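Local coordinates for capsid protein (Penaeus vannamei nodavirus, PDB 5YKZ), which forms the coat of the virus, with this P-domain fragment probably building the dimeric spikes that project from the particle surface, at residues K12-I17 with F112-A117; T37-T42 with V87-F92; Q51-I56 with K106-G111; I56-A61 with V100-S105. One frame throughout, in Å; residues are numbered along the deposited sequence.

Interaction 1: residues K12-I17 with F112-A117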
loop_
_atom_site.group_PDB
_atom_site.type_symbol
_atom_site.label_atom_id
_atom_site.label_comp_id
_atom_site.label_asym_id
_atom_site.label_seq_id
_atom_site.Cartn_x
_atom_site.Cartn_y
_atom_site.Cartn_z
ATOM N N LYS B 12 -6.133 -2.530 -11.977
ATOM C CA LYS B 12 -5.230 -1.566 -12.606
ATOM C C LYS B 12 -4.544 -0.758 -11.534
ATOM O O LYS B 12 -4.956 -0.679 -10.343
ATOM C CB LYS B 12 -5.834 -0.656 -13.569
ATOM C CG LYS B 12 -7.031 -0.035 -13.010
ATOM C CD LYS B 12 -7.901 0.603 -14.144
ATOM C CE LYS B 12 -7.026 1.438 -15.052
ATOM N NZ LYS B 12 -7.799 2.085 -16.147
ATOM N N ALA B 13 -3.422 -0.203 -11.938
ATOM C CA ALA B 13 -2.610 0.709 -11.116
ATOM C C ALA B 13 -2.833 2.089 -11.689
ATOM O O ALA B 13 -2.770 2.281 -12.944
ATOM C CB ALA B 13 -1.199 0.256 -11.366
ATOM N N VAL B 14 -3.105 3.083 -10.869
ATOM C CA VAL B 14 -3.409 4.435 -11.310
ATOM C C VAL B 14 -2.609 5.437 -10.567
ATOM O O VAL B 14 -2.537 5.337 -9.309
ATOM C CB VAL B 14 -4.900 4.736 -11.145
ATOM C CG1 VAL B 14 -5.259 6.122 -11.659
ATOM C CG2 VAL B 14 -5.702 3.718 -11.942
ATOM N N ASN B 15 -1.936 6.382 -11.188
ATOM C CA ASN B 15 -1.276 7.441 -10.474
ATOM C C ASN B 15 -2.256 8.440 -9.918
ATOM O O ASN B 15 -3.279 8.745 -10.529
ATOM C CB ASN B 15 -0.300 8.173 -11.380
ATOM C CG ASN B 15 0.841 7.328 -11.818
ATOM O OD1 ASN B 15 1.211 6.350 -11.132
ATOM N ND2 ASN B 15 1.465 7.715 -12.936
ATOM N N PHE B 16 -1.932 8.993 -8.750
ATOM C CA PHE B 16 -2.629 10.163 -8.250
ATOM C C PHE B 16 -2.342 11.382 -9.142
ATOM O O PHE B 16 -1.236 11.510 -9.686
ATOM C CB PHE B 16 -2.254 10.476 -6.805
ATOM C CG PHE B 16 -2.896 9.610 -5.807
ATOM C CD1 PHE B 16 -4.276 9.617 -5.665
ATOM C CD2 PHE B 16 -2.171 8.792 -4.955
ATOM C CE1 PHE B 16 -4.895 8.888 -4.696
ATOM C CE2 PHE B 16 -2.817 8.017 -4.008
ATOM C CZ PHE B 16 -4.142 8.054 -3.867
ATOM N N ILE B 17 -3.344 12.242 -9.292
ATOM C CA ILE B 17 -3.185 13.581 -9.880
ATOM C C ILE B 17 -2.142 14.345 -9.105
ATOM O O ILE B 17 -1.733 14.033 -7.963
ATOM C CB ILE B 17 -4.498 14.292 -10.007
ATOM C CG1 ILE B 17 -5.164 14.524 -8.641
ATOM C CG2 ILE B 17 -5.421 13.614 -11.028
ATOM C CD1 ILE B 17 -6.276 15.561 -8.685
ATOM N N PHE B 112 -2.118 4.393 -6.614
ATOM C CA PHE B 112 -2.917 3.403 -5.907
ATOM C C PHE B 112 -3.167 2.220 -6.794
ATOM O O PHE B 112 -3.165 2.334 -8.036
ATOM C CB PHE B 112 -4.244 3.998 -5.342
ATOM C CG PHE B 112 -5.080 4.685 -6.385
ATOM C CD1 PHE B 112 -4.863 6.015 -6.676
ATOM C CD2 PHE B 112 -6.102 4.024 -6.977
ATOM C CE1 PHE B 112 -5.669 6.665 -7.592
ATOM C CE2 PHE B 112 -6.934 4.692 -7.865
ATOM C CZ PHE B 112 -6.694 6.011 -8.173
ATOM N N ASN B 113 -3.398 1.073 -6.164
ATOM C CA ASN B 113 -3.915 -0.121 -6.799
ATOM C C ASN B 113 -5.353 -0.212 -6.684
ATOM O O ASN B 113 -5.881 0.094 -5.624
ATOM C CB ASN B 113 -3.235 -1.362 -6.205
ATOM C CG ASN B 113 -1.748 -1.448 -6.775
ATOM O OD1 ASN B 113 -1.511 -1.299 -7.944
ATOM N ND2 ASN B 113 -0.918 -1.486 -5.983
ATOM N N ILE B 114 -6.060 -0.583 -7.755
ATOM C CA ILE B 114 -7.502 -0.807 -7.747
ATOM C C ILE B 114 -7.718 -2.297 -7.696
ATOM O O ILE B 114 -7.355 -3.031 -8.635
ATOM C CB ILE B 114 -8.174 -0.214 -8.960
ATOM C CG1 ILE B 114 -7.800 1.273 -9.144
ATOM C CG2 ILE B 114 -9.674 -0.455 -8.868
ATOM C CD1 ILE B 114 -8.552 1.939 -10.261
ATOM N N ILE B 115 -8.219 -2.776 -6.591
ATOM C CA ILE B 115 -8.326 -4.201 -6.243
ATOM C C ILE B 115 -9.767 -4.601 -6.387
ATOM O O ILE B 115 -10.677 -3.932 -5.990
ATOM C CB ILE B 115 -7.860 -4.446 -4.825
ATOM C CG1 ILE B 115 -6.440 -3.961 -4.684
ATOM C CG2 ILE B 115 -7.952 -5.926 -4.507
ATOM C CD1 ILE B 115 -5.944 -3.809 -3.340
ATOM N N ALA B 116 -9.936 -5.737 -7.111
ATOM C CA ALA B 116 -11.224 -6.238 -7.555
ATOM C C ALA B 116 -11.383 -7.720 -7.240
ATOM O O ALA B 116 -10.418 -8.481 -7.358
ATOM C CB ALA B 116 -11.328 -6.030 -9.087
ATOM N N ALA B 117 -12.613 -8.088 -6.999
ATOM C CA ALA B 117 -12.924 -9.486 -7.032
ATOM C C ALA B 117 -12.918 -10.033 -8.442
ATOM O O ALA B 117 -13.284 -9.354 -9.377
ATOM C CB ALA B 117 -14.305 -9.674 -6.481
#

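Interaction 2: residues T37-T42 with V87-F92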
loop_
_atom_site.group_PDB
_atom_site.type_symbol
_atom_site.label_atom_id
_atom_site.label_comp_id
_atom_site.label_asym_id
_atom_site.label_seq_id
_atom_site.Cartn_x
_atom_site.Cartn_y
_atom_site.Cartn_z
ATOM N N THR B 37 -19.930 -1.347 -9.334
ATOM C CA THR B 37 -19.098 -2.363 -8.726
ATOM C C THR B 37 -18.174 -1.677 -7.675
ATOM O O THR B 37 -17.680 -0.580 -7.914
ATOM C CB THR B 37 -18.186 -3.010 -9.779
ATOM O OG1 THR B 37 -19.064 -3.660 -10.784
ATOM C CG2 THR B 37 -17.298 -4.119 -9.220
ATOM N N SER B 38 -17.953 -2.401 -6.622
ATOM C CA SER B 38 -17.092 -1.912 -5.513
ATOM C C SER B 38 -15.697 -2.429 -5.681
ATOM O O SER B 38 -15.400 -3.574 -6.043
ATOM C CB SER B 38 -17.706 -2.327 -4.206
ATOM O OG SER B 38 -18.912 -1.475 -4.021
ATOM N N TYR B 39 -14.776 -1.506 -5.349
ATOM C CA TYR B 39 -13.312 -1.719 -5.416
ATOM C C TYR B 39 -12.658 -1.305 -4.157
ATOM O O TYR B 39 -13.198 -0.387 -3.456
ATOM C CB TYR B 39 -12.726 -0.950 -6.610
ATOM C CG TYR B 39 -13.255 -1.400 -7.909
ATOM C CD1 TYR B 39 -12.647 -2.457 -8.577
ATOM C CD2 TYR B 39 -14.360 -0.822 -8.523
ATOM C CE1 TYR B 39 -13.157 -2.936 -9.779
ATOM C CE2 TYR B 39 -14.847 -1.295 -9.741
ATOM C CZ TYR B 39 -14.223 -2.342 -10.321
ATOM O OH TYR B 39 -14.719 -2.770 -11.569
ATOM N N LEU B 40 -11.517 -1.809 -3.861
ATOM C CA LEU B 40 -10.635 -1.313 -2.757
ATOM C C LEU B 40 -9.441 -0.644 -3.379
ATOM O O LEU B 40 -8.851 -1.205 -4.342
ATOM C CB LEU B 40 -10.219 -2.510 -1.986
ATOM C CG LEU B 40 -9.620 -2.278 -0.670
ATOM C CD1 LEU B 40 -10.626 -1.728 0.397
ATOM C CD2 LEU B 40 -8.921 -3.527 -0.149
ATOM N N LEU B 41 -9.022 0.477 -2.854
ATOM C CA LEU B 41 -7.844 1.190 -3.323
ATOM C C LEU B 41 -6.806 1.207 -2.254
ATOM O O LEU B 41 -7.107 1.541 -1.094
ATOM C CB LEU B 41 -8.161 2.649 -3.696
ATOM C CG LEU B 41 -9.461 2.911 -4.394
ATOM C CD1 LEU B 41 -9.648 4.355 -4.712
ATOM C CD2 LEU B 41 -9.598 2.081 -5.695
ATOM N N THR B 42 -5.533 0.878 -2.570
ATOM C CA THR B 42 -4.437 0.880 -1.640
ATOM C C THR B 42 -3.292 1.684 -2.213
ATOM O O THR B 42 -3.074 1.656 -3.450
ATOM C CB THR B 42 -4.002 -0.584 -1.355
ATOM O OG1 THR B 42 -3.670 -1.262 -2.633
ATOM C CG2 THR B 42 -5.074 -1.329 -0.693
ATOM N N VAL B 87 -14.866 2.081 -2.607
ATOM C CA VAL B 87 -15.628 2.974 -3.455
ATOM C C VAL B 87 -16.352 2.182 -4.499
ATOM O O VAL B 87 -15.827 1.162 -5.053
ATOM C CB VAL B 87 -14.727 4.041 -4.088
ATOM C CG1 VAL B 87 -13.614 3.398 -4.959
ATOM C CG2 VAL B 87 -15.539 5.121 -4.811
ATOM N N LYS B 88 -17.575 2.585 -4.782
ATOM C CA LYS B 88 -18.411 1.977 -5.833
ATOM C C LYS B 88 -18.481 2.863 -7.012
ATOM O O LYS B 88 -18.720 4.069 -6.923
ATOM C CB LYS B 88 -19.779 1.713 -5.285
ATOM C CG LYS B 88 -20.745 0.911 -6.189
ATOM C CD LYS B 88 -22.111 0.685 -5.534
ATOM C CE LYS B 88 -23.089 -0.005 -6.475
ATOM N NZ LYS B 88 -24.411 -0.307 -5.778
ATOM N N THR B 89 -18.325 2.248 -8.160
ATOM C CA THR B 89 -18.493 2.978 -9.400
ATOM C C THR B 89 -19.987 3.288 -9.670
ATOM O O THR B 89 -20.901 2.681 -9.128
ATOM C CB THR B 89 -17.968 2.264 -10.570
ATOM O OG1 THR B 89 -18.589 0.963 -10.605
ATOM C CG2 THR B 89 -16.430 2.051 -10.440
ATOM N N ASP B 90 -20.157 4.312 -10.510
ATOM C CA ASP B 90 -21.454 4.657 -11.050
ATOM C C ASP B 90 -21.768 3.685 -12.170
ATOM O O ASP B 90 -21.060 2.740 -12.491
ATOM C CB ASP B 90 -21.467 6.130 -11.449
ATOM C CG ASP B 90 -20.532 6.476 -12.577
ATOM O OD1 ASP B 90 -20.044 5.635 -13.294
ATOM O OD2 ASP B 90 -20.356 7.719 -12.724
ATOM N N THR B 91 -22.972 3.891 -12.790
ATOM C CA THR B 91 -23.457 2.962 -13.814
ATOM C C THR B 91 -22.616 3.093 -15.028
ATOM O O THR B 91 -22.657 2.261 -15.944
ATOM C CB THR B 91 -24.953 3.270 -14.150
ATOM O OG1 THR B 91 -25.045 4.646 -14.568
ATOM C CG2 THR B 91 -25.807 3.058 -12.950
ATOM N N PHE B 92 -21.728 4.082 -15.085
ATOM C CA PHE B 92 -20.768 4.121 -16.190
ATOM C C PHE B 92 -19.333 3.664 -15.912
ATOM O O PHE B 92 -18.421 3.787 -16.733
ATOM C CB PHE B 92 -20.604 5.576 -16.627
ATOM C CG PHE B 92 -21.879 6.192 -17.049
ATOM C CD1 PHE B 92 -22.302 6.058 -18.356
ATOM C CD2 PHE B 92 -22.690 6.835 -16.123
ATOM C CE1 PHE B 92 -23.506 6.607 -18.755
ATOM C CE2 PHE B 92 -23.902 7.378 -16.503
ATOM C CZ PHE B 92 -24.304 7.266 -17.817
#

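Interaction 3: residues Q51-I56 with K106-G111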
loop_
_atom_site.group_PDB
_atom_site.type_symbol
_atom_site.label_atom_id
_atom_site.label_comp_id
_atom_site.label_asym_id
_atom_site.label_seq_id
_atom_site.Cartn_x
_atom_site.Cartn_y
_atom_site.Cartn_z
ATOM N N GLN B 51 12.941 14.233 -2.030
ATOM C CA GLN B 51 13.886 15.259 -1.521
ATOM C C GLN B 51 14.539 15.932 -2.664
ATOM O O GLN B 51 15.601 16.603 -2.429
ATOM C CB GLN B 51 14.887 14.607 -0.591
ATOM C CG GLN B 51 14.167 14.081 0.638
ATOM C CD GLN B 51 15.077 13.483 1.726
ATOM O OE1 GLN B 51 16.294 13.543 1.647
ATOM N NE2 GLN B 51 14.465 12.822 2.680
ATOM N N SER B 52 13.978 15.966 -3.823
ATOM C CA SER B 52 14.530 16.656 -5.006
ATOM C C SER B 52 14.428 18.160 -4.802
ATOM O O SER B 52 15.102 18.899 -5.558
ATOM C CB SER B 52 13.817 16.218 -6.270
ATOM O OG SER B 52 12.418 16.186 -6.122
ATOM N N GLU B 53 13.629 18.656 -3.862
ATOM C CA GLU B 53 13.512 20.110 -3.520
ATOM C C GLU B 53 12.952 20.142 -2.123
ATOM O O GLU B 53 12.561 19.075 -1.547
ATOM C CB GLU B 53 12.625 20.835 -4.542
ATOM C CG GLU B 53 11.155 20.401 -4.589
ATOM C CD GLU B 53 10.988 18.997 -5.132
ATOM O OE1 GLU B 53 11.388 18.681 -6.264
ATOM O OE2 GLU B 53 10.397 18.151 -4.399
ATOM N N ALA B 54 12.960 21.319 -1.484
ATOM C CA ALA B 54 12.484 21.446 -0.156
ATOM C C ALA B 54 11.010 21.176 -0.060
ATOM O O ALA B 54 10.293 21.323 -0.980
ATOM C CB ALA B 54 12.842 22.840 0.405
ATOM N N GLY B 55 10.650 20.874 1.170
ATOM C CA GLY B 55 9.262 20.672 1.558
ATOM C C GLY B 55 8.851 19.218 1.482
ATOM O O GLY B 55 9.537 18.370 0.930
ATOM N N ILE B 56 7.739 18.935 2.122
ATOM C CA ILE B 56 7.267 17.570 2.343
ATOM C C ILE B 56 6.139 17.249 1.326
ATOM O O ILE B 56 5.152 17.975 1.260
ATOM C CB ILE B 56 6.801 17.400 3.726
ATOM C CG1 ILE B 56 7.875 17.817 4.807
ATOM C CG2 ILE B 56 6.403 15.924 3.980
ATOM C CD1 ILE B 56 7.309 17.897 6.228
ATOM N N LYS B 106 5.621 19.727 -4.882
ATOM C CA LYS B 106 6.125 18.369 -4.753
ATOM C C LYS B 106 5.483 17.567 -5.867
ATOM O O LYS B 106 4.343 17.109 -5.728
ATOM C CB LYS B 106 5.816 17.811 -3.363
ATOM C CG LYS B 106 6.298 18.658 -2.214
ATOM C CD LYS B 106 7.804 18.859 -2.189
ATOM C CE LYS B 106 8.542 17.562 -1.974
ATOM N NZ LYS B 106 9.988 17.809 -1.812
ATOM N N LYS B 107 6.190 17.457 -6.980
ATOM C CA LYS B 107 5.635 16.902 -8.209
ATOM C C LYS B 107 5.936 15.421 -8.393
ATOM O O LYS B 107 5.826 14.876 -9.512
ATOM C CB LYS B 107 6.157 17.675 -9.460
ATOM C CG LYS B 107 5.948 19.164 -9.478
ATOM C CD LYS B 107 4.476 19.406 -9.351
ATOM C CE LYS B 107 4.134 20.931 -9.662
ATOM N NZ LYS B 107 2.752 21.257 -9.335
ATOM N N GLN B 108 6.339 14.760 -7.293
ATOM C CA GLN B 108 6.640 13.327 -7.325
ATOM C C GLN B 108 5.364 12.574 -7.725
ATOM O O GLN B 108 4.259 13.064 -7.642
ATOM C CB GLN B 108 7.124 12.858 -5.945
ATOM C CG GLN B 108 8.507 13.387 -5.612
ATOM C CD GLN B 108 8.570 14.825 -5.108
ATOM O OE1 GLN B 108 7.549 15.412 -4.818
ATOM N NE2 GLN B 108 9.792 15.380 -5.073
ATOM N N THR B 109 5.549 11.316 -8.138
ATOM C CA THR B 109 4.477 10.464 -8.609
ATOM C C THR B 109 4.179 9.394 -7.601
ATOM O O THR B 109 5.061 8.583 -7.238
ATOM C CB THR B 109 4.839 9.815 -9.938
ATOM O OG1 THR B 109 5.066 10.839 -10.938
ATOM C CG2 THR B 109 3.703 8.966 -10.463
ATOM N N THR B 110 2.936 9.379 -7.145
ATOM C CA THR B 110 2.441 8.295 -6.276
ATOM C C THR B 110 1.132 7.835 -6.895
ATOM O O THR B 110 0.612 8.430 -7.835
ATOM C CB THR B 110 2.288 8.716 -4.841
ATOM O OG1 THR B 110 1.186 9.593 -4.689
ATOM C CG2 THR B 110 3.561 9.338 -4.291
ATOM N N GLY B 111 0.561 6.765 -6.336
ATOM C CA GLY B 111 -0.630 6.193 -6.894
ATOM C C GLY B 111 -1.273 5.175 -5.999
ATOM O O GLY B 111 -1.019 5.118 -4.777
HETATM O O HOH W 1 9.067 17.770 -7.649
#

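Interaction 4: residues I56-A61 with V100-S105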
loop_
_atom_site.group_PDB
_atom_site.type_symbol
_atom_site.label_atom_id
_atom_site.label_comp_id
_atom_site.label_asym_id
_atom_site.label_seq_id
_atom_site.Cartn_x
_atom_site.Cartn_y
_atom_site.Cartn_z
ATOM N N ILE B 56 7.739 18.935 2.122
ATOM C CA ILE B 56 7.267 17.570 2.343
ATOM C C ILE B 56 6.139 17.249 1.326
ATOM O O ILE B 56 5.152 17.975 1.260
ATOM C CB ILE B 56 6.801 17.400 3.726
ATOM C CG1 ILE B 56 7.875 17.817 4.807
ATOM C CG2 ILE B 56 6.403 15.924 3.980
ATOM C CD1 ILE B 56 7.309 17.897 6.228
ATOM N N TYR B 57 6.250 16.101 0.667
ATOM C CA TYR B 57 5.164 15.519 -0.133
ATOM C C TYR B 57 4.132 14.986 0.852
ATOM O O TYR B 57 4.434 14.035 1.610
ATOM C CB TYR B 57 5.685 14.408 -1.011
ATOM C CG TYR B 57 4.628 13.822 -1.921
ATOM C CD1 TYR B 57 3.764 12.875 -1.502
ATOM C CD2 TYR B 57 4.508 14.245 -3.220
ATOM C CE1 TYR B 57 2.755 12.386 -2.320
ATOM C CE2 TYR B 57 3.567 13.747 -4.082
ATOM C CZ TYR B 57 2.649 12.824 -3.591
ATOM O OH TYR B 57 1.642 12.318 -4.403
ATOM N N ILE B 58 2.913 15.558 0.873
ATOM C CA ILE B 58 1.813 15.124 1.684
ATOM C C ILE B 58 0.566 15.109 0.861
ATOM O O ILE B 58 0.075 16.189 0.449
ATOM C CB ILE B 58 1.598 16.063 2.908
ATOM C CG1 ILE B 58 2.893 16.233 3.749
ATOM C CG2 ILE B 58 0.505 15.481 3.794
ATOM C CD1 ILE B 58 2.783 17.155 4.952
ATOM N N LEU B 59 0.051 13.923 0.614
ATOM C CA LEU B 59 -1.159 13.729 -0.168
ATOM C C LEU B 59 -2.207 13.121 0.704
ATOM O O LEU B 59 -1.890 12.137 1.472
ATOM C CB LEU B 59 -0.853 12.855 -1.380
ATOM C CG LEU B 59 -2.060 12.509 -2.271
ATOM C CD1 LEU B 59 -1.667 12.362 -3.697
ATOM C CD2 LEU B 59 -2.699 11.182 -1.804
ATOM N N SER B 60 -3.429 13.524 0.561
ATOM C CA SER B 60 -4.566 12.831 1.151
ATOM C C SER B 60 -5.619 12.642 0.045
ATOM O O SER B 60 -5.845 13.581 -0.718
ATOM C CB SER B 60 -5.147 13.673 2.258
ATOM O OG SER B 60 -6.120 12.992 2.999
ATOM N N ALA B 61 -6.246 11.485 0.021
ATOM C CA ALA B 61 -7.303 11.184 -0.961
ATOM C C ALA B 61 -8.430 10.577 -0.245
ATOM O O ALA B 61 -8.287 9.584 0.498
ATOM C CB ALA B 61 -6.791 10.329 -2.028
ATOM N N VAL B 100 -5.750 16.070 -2.298
ATOM C CA VAL B 100 -5.149 17.304 -1.873
ATOM C C VAL B 100 -3.693 17.112 -1.549
ATOM O O VAL B 100 -3.306 16.101 -0.893
ATOM C CB VAL B 100 -5.890 17.937 -0.689
ATOM C CG1 VAL B 100 -5.933 17.061 0.465
ATOM C CG2 VAL B 100 -5.353 19.356 -0.357
ATOM N N LEU B 101 -2.861 18.000 -2.058
ATOM C CA LEU B 101 -1.409 17.996 -1.857
ATOM C C LEU B 101 -1.070 19.225 -1.025
ATOM O O LEU B 101 -1.414 20.352 -1.437
ATOM C CB LEU B 101 -0.728 18.080 -3.155
ATOM C CG LEU B 101 0.667 17.691 -3.413
ATOM C CD1 LEU B 101 1.038 16.317 -2.883
ATOM C CD2 LEU B 101 1.038 17.764 -4.905
ATOM N N THR B 102 -0.408 19.070 0.086
ATOM C CA THR B 102 -0.172 20.220 1.000
ATOM C C THR B 102 0.776 21.201 0.373
ATOM O O THR B 102 0.535 22.461 0.559
ATOM C CB THR B 102 0.327 19.702 2.330
ATOM O OG1 THR B 102 -0.646 18.802 2.871
ATOM C CG2 THR B 102 0.635 20.792 3.360
ATOM N N THR B 103 1.805 20.799 -0.297
ATOM C CA THR B 103 2.710 21.628 -0.994
ATOM C C THR B 103 2.681 21.190 -2.424
ATOM O O THR B 103 3.191 20.072 -2.757
ATOM C CB THR B 103 4.090 21.594 -0.370
ATOM O OG1 THR B 103 4.021 22.028 0.967
ATOM C CG2 THR B 103 5.086 22.513 -1.079
ATOM N N ALA B 104 2.119 21.962 -3.340
ATOM C CA ALA B 104 1.920 21.529 -4.707
ATOM C C ALA B 104 3.161 21.441 -5.523
ATOM O O ALA B 104 3.151 20.751 -6.575
ATOM C CB ALA B 104 0.878 22.408 -5.393
ATOM N N SER B 105 4.254 22.066 -5.123
ATOM C CA SER B 105 5.496 21.983 -5.823
ATOM C C SER B 105 6.203 20.639 -5.693
ATOM O O SER B 105 7.221 20.415 -6.301
ATOM C CB SER B 105 6.418 23.131 -5.390
ATOM O OG SER B 105 6.556 23.193 -4.040
HETATM O O HOH W 2 3.044 18.179 -0.610
HETATM O O HOH W 3 3.705 19.879 2.531
#

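Interaction 1: residues K12-I17 with F112-A117
F112 lays its ring beside V14 because its CG stands between its own backbone N and carbonyl carbon (chi1 54°), while CG1 of V14 is turned opposite the backbone N (chi1 -177°) toward the rim of that ring. V14 CB sits over the ring face in a CH-pi contact, 4.0 Å from the F112 ring centroid. F16, just past strand 7-15, adds a second ring: its CE1 lies 3.5 Å from CD1 of F112, with the two planes inclined at 50°. Further along, I114 offers CD1 to both neighbours, 3.8 Å from V14 CG2 and 3.7 Å from K12 CG. A lysine suits this border because its methylenes pack while its ammonium leads away.

The backbones form an antiparallel pair. V14 and F112 exchange two hydrogen bonds, V14 N to F112 O and F112 N to V14 O, both 2.9 Å, and I114 N reaches K12 O at 2.8 Å. Between these lies the non-hydrogen-bonded pair A13 and N113, where the small methyl of A13 rests against the amide oxygen. On its other side strand 111-118 bonds to strand 38-48. Aliphatic and aromatic packing on the V14, F112 and I114 face thus complements backbone pairing, joining strand 7-15, outermost within this chain, to its neighbour.

Interaction 2: residues T37-T42 with V87-F92
Y39 and T89 lean across one another where strand 38-48 pairs with the end of strand 79-88, two neighbours in the all-antiparallel sheet of the P domain. The methyl of T89 is the part that meets the ring, CG2 lying 3.8 Å from Y39 CE2, while the phenol oxygen goes on to the backbone N of S34. Threonine suits this place because its other branch is polar: with OG1 between the backbone N and the carbonyl carbon (chi1 55°), the hydroxyl accepts from T37 N at 3.0 Å in a nearly straight bond, and it also bonds S34 O. T37 is thereby held twice, since its O takes T89 N at 2.9 Å, the donor standing above the carbonyl plane.

On the Y39 face, L41 and V87 meet with branched ends, CD1 of L41 4.1 Å from CG1 of V87, and F95 of strand 95-101 packs on both. On the reverse face S38 OG lies 3.5 Å from CB of K88, whose extended chain carries the ammonium away; farther along strand 38-48, L40 packs on I115 of the second subunit. Y39 and V87 form a hydrogen-bonded pair, Y39 N giving to V87 O at 2.9 Å and V87 N to Y39 O at 3.1 Å.

Interaction 3: residues Q51-I56 with K106-G111
Two donors grip OE2 of E53: the ammonium of K106, whose NZ forms a salt bridge with it at 2.6 Å, and the amide of Q108, whose NE2 stands at 2.9 Å. They use different sides of the oxygen. Q108 takes the syn lone pair in a nearly straight bond (170°), with OE2 in its amide plane, although carboxylate and amide planes are turned 57° apart. K106 arrives on the anti side, slightly out of the carboxylate plane.

The other oxygen is held as well. OE1 of E53 receives S52 OG at 2.7 Å from above the carboxylate plane, and a water bridges it to the backbone of K107, 2.9 Å from E53 OE1 and 3.0 Å from K107 N. So many donors would probably favour the charged carboxylate.

Bends at chi2 and chi3 curl the long chain of K106 until NZ also meets G55 O at 2.8 Å, with F50 O as a further acceptor. Glycine fits at 55 because its phi is positive (93°) and a side chain there would press on the carbonyl before it. Q108 NE2 has a second partner in N49 O. A salt bridge and its surrounding hydrogen bonds thus join two irregular loops beyond the strands of the antiparallel P-domain sheet.

Interaction 4: residues I56-A61 with V100-S105
Residues 56 to 60 run against 100 to 103, their end-to-end directions 173° apart, as strand 58-63 pairs with the end of strand 95-101 in the antiparallel sheet of the P domain. S60 and V100 form a hydrogen-bonded pair, S60 N to V100 O at 3.0 Å and V100 N to S60 O at 2.9 Å. L59 and L101 follow as a non-hydrogen-bonded pair, and T102 N then reaches I58 O at 2.9 Å before the backbones separate.

On the leucine face, L101 crosses Y57 at about a right angle. The CB of Y57 points away from the other segment, yet CG opposite the backbone N (chi1 -177°) carries the ring to where L101 CD1 stands over its face, 4.0 Å from the Y57 ring centroid in a CH-pi contact. Tyrosine serves twice here, since its hydroxyl bonds OG1 of T110. L59 shares this buried side, and F16 packs on it. On the opposite face S60 CB touches CG1 of V100, and T102 turns its OG1 to within 3.5 Å of I58 CB.

Where the strands part, water takes over the pairing. One molecule donates to I56 O at 2.8 Å and accepts from the N atoms of I58 and T103, and a second links I56 O to the hydroxyl of T103, 2.7 Å from T103 OG1.

Overall arrangement
From the N terminus, strand 7-15 opens interaction 1, which closes only when strand 111-118 pairs with it near the C terminus, so the other three contacts nest inside its loop. Strand 38-48 next begins interaction 2, closed at the end of strand 79-88. Before that closure, 51-56 and 56-61 open interactions 3 and 4; both therefore cross interaction 2. Interaction 4, closed by 100-105, nests within interaction 3, closed by 106-111, and the two share I56. Strand 111-118 lies beside strand 38-48, linking interactions 1 and 2, which touch the second subunit. Interactions 3 and 4 lie together across the chain's centre from interaction 2, and F16 packs from interaction 1 onto L59 and A61.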